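Local coordinates for unknown protein (Leishmania major, PDB 1R75) that is of unknown function but folds as an all-beta domain of the DUF1935 family built from antiparallel sheets, at residues Thr21-Lys33 against Ile45-Ser59. Numbering follows the deposited sequence.
Sequences TFKNGKPTVKGTK and IADTEARRWAFYNDS
Pro-27 lies over one face of the Tyr-56 ring, its CD 4.0 Å from the ring centroid in a CH-pi contact; over the opposite face, offset toward the rim, is the backbone N of Asp-58. One edge of the tyrosine is turned toward the face of Phe-22 in a T-shaped pair, centroids 5.1 Å apart and planes at 74°; the Phe-22 ring makes a second edge-to-face pair with Tyr-43. Tyr-56 CG stands anti to the backbone N (chi1 167°), which carries the ring toward Phe-22 and residues 25-27. Pro-27 also rests its CB on Ile-45 CD1, 3.6 Å away, while Ile-45 CG2 reaches the backbone N of Gly-31 and Val-29 CG2 packs against Ile-45 CG2 and Ala-54 CB.

Beyond the aromatic pair, the buried Asp-58 carboxylate accepts the successive backbone N-H groups of Lys-23 and Asn-24: its OD2 takes Lys-23 N (2.9 Å) through the syn lone pair, its OD1 Asn-24 N from the syn side, somewhat out of plane. The Asn-24 amide returns the grip, ND2 donating to Asp-58 O at 2.8 Å, almost in line with the carbonyl.

At the far end a water donates to Lys-30 O and Asp-47 OD2 and accepts from Arg-52 NH2, in the plane of the guanidinium, one face of which is covered by Ala-50 CB. Thr-32 OG1 accepts a nearly straight bond from Thr-48 N (3.2 Å). Ala-46 O receives both Thr-32 N and Lys-33 N, and Ala-46 N donates to Lys-33 O at 2.8 Å. Thr-32 and Lys-33 thus both face Ala-46, a classic beta bulge, through which the irregular N-terminal segment, having passed over the sheet face that carries Tyr-56, Ala-54 and Ile-45, enters edge strand 33-36 of the five-stranded antiparallel sheet.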
# COMPACT_ATOMS: atom_id res chain seq x y z
N THR A 21 1.06 8.85 -14.57
CA THR A 21 -0.17 8.69 -15.33
C THR A 21 -0.86 7.37 -14.99
O THR A 21 -0.26 6.30 -15.07
CB THR A 21 0.07 8.83 -16.85
OG1 THR A 21 0.62 10.12 -17.15
CG2 THR A 21 -1.28 8.82 -17.63
N PHE A 22 -2.12 7.49 -14.60
CA PHE A 22 -2.94 6.34 -14.29
C PHE A 22 -3.73 5.94 -15.52
O PHE A 22 -4.34 6.79 -16.19
CB PHE A 22 -3.88 6.66 -13.12
CG PHE A 22 -3.15 7.15 -11.90
CD1 PHE A 22 -2.15 6.38 -11.32
CD2 PHE A 22 -3.49 8.36 -11.31
CE1 PHE A 22 -1.47 6.81 -10.18
CE2 PHE A 22 -2.81 8.82 -10.20
CZ PHE A 22 -1.80 8.02 -9.61
N LYS A 23 -3.71 4.65 -15.84
CA LYS A 23 -4.46 4.11 -16.97
C LYS A 23 -5.93 3.83 -16.66
O LYS A 23 -6.81 4.15 -17.47
CB LYS A 23 -3.80 2.83 -17.51
CG LYS A 23 -2.29 2.97 -17.81
CD LYS A 23 -1.76 2.05 -18.97
CE LYS A 23 -0.58 2.76 -19.74
NZ LYS A 23 0.31 1.82 -20.48
N ASN A 24 -6.24 3.26 -15.49
CA ASN A 24 -7.56 2.69 -15.27
C ASN A 24 -8.46 3.30 -14.19
O ASN A 24 -9.58 2.84 -13.96
CB ASN A 24 -7.36 1.21 -14.98
CG ASN A 24 -6.65 0.54 -16.09
OD1 ASN A 24 -6.97 0.82 -17.26
ND2 ASN A 24 -5.68 -0.31 -15.79
N GLY A 25 -7.98 4.31 -13.52
CA GLY A 25 -8.71 4.83 -12.40
C GLY A 25 -7.86 5.86 -11.73
O GLY A 25 -6.87 6.26 -12.27
N LYS A 26 -8.28 6.32 -10.56
CA LYS A 26 -7.46 7.23 -9.79
C LYS A 26 -7.59 6.94 -8.30
O LYS A 26 -8.62 6.51 -7.85
CB LYS A 26 -7.85 8.68 -10.03
CG LYS A 26 -9.30 8.95 -9.99
CD LYS A 26 -9.56 10.43 -10.28
CE LYS A 26 -11.02 10.80 -9.99
NZ LYS A 26 -11.14 12.24 -9.61
N PRO A 27 -6.54 7.29 -7.56
CA PRO A 27 -6.58 7.23 -6.11
C PRO A 27 -7.66 8.13 -5.53
O PRO A 27 -8.10 9.09 -6.20
CB PRO A 27 -5.22 7.76 -5.70
CG PRO A 27 -4.39 7.68 -6.86
CD PRO A 27 -5.28 7.87 -8.06
N THR A 28 -8.09 7.84 -4.30
CA THR A 28 -9.16 8.65 -3.72
C THR A 28 -8.58 9.83 -2.99
O THR A 28 -9.33 10.69 -2.52
CB THR A 28 -9.98 7.83 -2.78
OG1 THR A 28 -9.12 7.15 -1.84
CG2 THR A 28 -10.69 6.74 -3.56
N VAL A 29 -7.25 9.84 -2.86
CA VAL A 29 -6.58 10.94 -2.21
C VAL A 29 -5.41 11.41 -3.06
O VAL A 29 -4.79 10.64 -3.80
CB VAL A 29 -6.05 10.52 -0.83
CG1 VAL A 29 -7.21 10.22 0.10
CG2 VAL A 29 -5.09 9.33 -0.91
N LYS A 30 -5.12 12.70 -2.94
CA LYS A 30 -3.90 13.23 -3.53
C LYS A 30 -3.04 13.53 -2.33
O LYS A 30 -3.46 14.21 -1.38
CB LYS A 30 -4.11 14.54 -4.33
CG LYS A 30 -5.08 14.46 -5.49
CD LYS A 30 -6.23 15.48 -5.29
CE LYS A 30 -6.79 16.01 -6.60
NZ LYS A 30 -7.95 16.89 -6.31
N GLY A 31 -1.86 13.00 -2.36
CA GLY A 31 -0.90 13.36 -1.37
C GLY A 31 -0.11 14.45 -2.03
O GLY A 31 -0.62 15.22 -2.83
N THR A 32 1.14 14.52 -1.67
CA THR A 32 2.01 15.47 -2.30
C THR A 32 2.89 14.74 -3.31
O THR A 32 3.22 15.32 -4.35
CB THR A 32 2.75 16.23 -1.20
OG1 THR A 32 3.29 15.33 -0.24
CG2 THR A 32 1.76 16.98 -0.36
N LYS A 33 3.16 13.43 -3.09
CA LYS A 33 3.99 12.66 -4.01
C LYS A 33 3.49 11.24 -4.19
O LYS A 33 3.02 10.59 -3.22
CB LYS A 33 5.42 12.60 -3.49
CG LYS A 33 6.50 12.46 -4.58
CD LYS A 33 7.17 13.80 -5.04
CE LYS A 33 7.40 13.87 -6.57
NZ LYS A 33 7.45 15.31 -7.07
N ILE A 45 1.27 6.54 -2.32
CA ILE A 45 0.85 7.96 -2.32
C ILE A 45 1.25 8.44 -0.96
O ILE A 45 0.71 7.96 0.06
CB ILE A 45 -0.66 8.10 -2.48
CG1 ILE A 45 -1.09 7.38 -3.78
CG2 ILE A 45 -1.06 9.60 -2.50
CD1 ILE A 45 -2.43 6.81 -3.67
N ALA A 46 2.19 9.36 -0.89
CA ALA A 46 2.65 9.88 0.37
C ALA A 46 2.11 11.27 0.56
O ALA A 46 2.01 12.04 -0.39
CB ALA A 46 4.18 9.87 0.42
N ASP A 47 1.66 11.59 1.75
CA ASP A 47 1.16 12.94 2.01
C ASP A 47 1.98 13.51 3.17
O ASP A 47 1.88 13.04 4.32
CB ASP A 47 -0.35 12.91 2.26
CG ASP A 47 -0.94 14.31 2.46
OD1 ASP A 47 -0.30 15.14 3.17
OD2 ASP A 47 -2.03 14.69 1.93
N THR A 48 2.87 14.49 2.87
CA THR A 48 3.76 15.00 3.92
C THR A 48 3.03 15.84 4.98
O THR A 48 3.39 15.77 6.15
CB THR A 48 4.92 15.86 3.36
OG1 THR A 48 4.39 17.07 2.89
CG2 THR A 48 5.58 15.26 2.16
N GLU A 49 2.03 16.62 4.60
CA GLU A 49 1.23 17.41 5.58
C GLU A 49 0.45 16.51 6.52
O GLU A 49 0.38 16.73 7.75
CB GLU A 49 0.29 18.43 4.88
CG GLU A 49 -0.82 19.09 5.74
CD GLU A 49 -0.66 20.62 6.01
OE1 GLU A 49 0.45 21.06 6.41
OE2 GLU A 49 -1.65 21.39 5.83
N ALA A 50 -0.11 15.43 5.99
CA ALA A 50 -0.92 14.54 6.84
C ALA A 50 -0.08 13.43 7.51
O ALA A 50 -0.57 12.70 8.37
CB ALA A 50 -2.00 13.91 5.97
N ARG A 51 1.18 13.32 7.09
CA ARG A 51 2.16 12.31 7.47
C ARG A 51 1.60 10.86 7.27
O ARG A 51 1.67 10.02 8.16
CB ARG A 51 2.68 12.53 8.86
CG ARG A 51 3.67 13.74 8.90
CD ARG A 51 4.19 14.16 10.29
NE ARG A 51 4.60 13.07 11.19
CZ ARG A 51 4.01 12.80 12.37
NH1 ARG A 51 2.93 13.49 12.77
NH2 ARG A 51 4.45 11.81 13.14
N ARG A 52 1.13 10.63 6.09
CA ARG A 52 0.31 9.46 5.77
C ARG A 52 0.72 8.83 4.47
O ARG A 52 1.04 9.52 3.47
CB ARG A 52 -1.08 9.99 5.63
CG ARG A 52 -2.15 9.09 5.43
CD ARG A 52 -3.51 9.91 5.68
NE ARG A 52 -3.85 10.81 4.57
CZ ARG A 52 -4.65 11.87 4.67
NH1 ARG A 52 -5.26 12.20 5.85
NH2 ARG A 52 -4.90 12.58 3.60
N TRP A 53 0.65 7.51 4.43
CA TRP A 53 0.82 6.76 3.20
C TRP A 53 -0.41 5.96 2.86
O TRP A 53 -1.07 5.40 3.78
CB TRP A 53 1.89 5.75 3.38
CG TRP A 53 3.28 6.17 3.46
CD1 TRP A 53 3.80 7.42 3.58
CD2 TRP A 53 4.39 5.26 3.45
NE1 TRP A 53 5.20 7.35 3.66
CE2 TRP A 53 5.57 6.03 3.61
CE3 TRP A 53 4.50 3.87 3.36
CZ2 TRP A 53 6.86 5.42 3.63
CZ3 TRP A 53 5.81 3.28 3.34
CH2 TRP A 53 6.91 4.03 3.52
N ALA A 54 -0.66 5.87 1.59
CA ALA A 54 -1.66 5.06 1.00
C ALA A 54 -1.11 4.35 -0.24
O ALA A 54 -0.09 4.76 -0.77
CB ALA A 54 -2.84 5.89 0.62
N PHE A 55 -1.77 3.27 -0.64
CA PHE A 55 -1.47 2.54 -1.87
C PHE A 55 -2.67 2.56 -2.80
O PHE A 55 -3.85 2.45 -2.37
CB PHE A 55 -1.12 1.08 -1.54
CG PHE A 55 0.17 0.93 -0.88
CD1 PHE A 55 1.34 1.21 -1.56
CD2 PHE A 55 0.24 0.51 0.44
CE1 PHE A 55 2.63 1.02 -0.90
CE2 PHE A 55 1.46 0.31 1.08
CZ PHE A 55 2.67 0.63 0.40
N TYR A 56 -2.38 2.73 -4.07
CA TYR A 56 -3.38 2.68 -5.13
C TYR A 56 -2.98 1.59 -6.12
O TYR A 56 -1.81 1.51 -6.52
CB TYR A 56 -3.53 4.07 -5.80
CG TYR A 56 -4.30 4.01 -7.08
CD1 TYR A 56 -5.67 3.71 -7.06
CD2 TYR A 56 -3.69 4.18 -8.30
CE1 TYR A 56 -6.38 3.56 -8.24
CE2 TYR A 56 -4.39 4.04 -9.49
CZ TYR A 56 -5.73 3.77 -9.44
OH TYR A 56 -6.44 3.62 -10.57
N ASN A 57 -3.92 0.73 -6.48
CA ASN A 57 -3.72 -0.37 -7.40
C ASN A 57 -4.43 0.07 -8.72
O ASN A 57 -5.66 0.19 -8.76
CB ASN A 57 -4.28 -1.63 -6.75
CG ASN A 57 -4.30 -2.86 -7.71
OD1 ASN A 57 -3.95 -2.78 -8.91
ND2 ASN A 57 -4.71 -3.97 -7.16
N ASP A 58 -3.62 0.38 -9.75
CA ASP A 58 -4.12 0.77 -11.08
C ASP A 58 -4.41 -0.43 -12.04
O ASP A 58 -4.71 -0.25 -13.21
CB ASP A 58 -3.12 1.73 -11.70
CG ASP A 58 -3.70 2.53 -12.85
OD1 ASP A 58 -4.87 3.00 -12.77
OD2 ASP A 58 -3.01 2.71 -13.87
N SER A 59 -4.35 -1.65 -11.53
CA SER A 59 -4.81 -2.79 -12.27
C SER A 59 -6.30 -2.96 -12.23
O SER A 59 -6.92 -2.77 -11.21
CB SER A 59 -4.18 -4.07 -11.72
OG SER A 59 -4.57 -5.12 -12.55
O HOH W 1 -3.41 12.82 0.92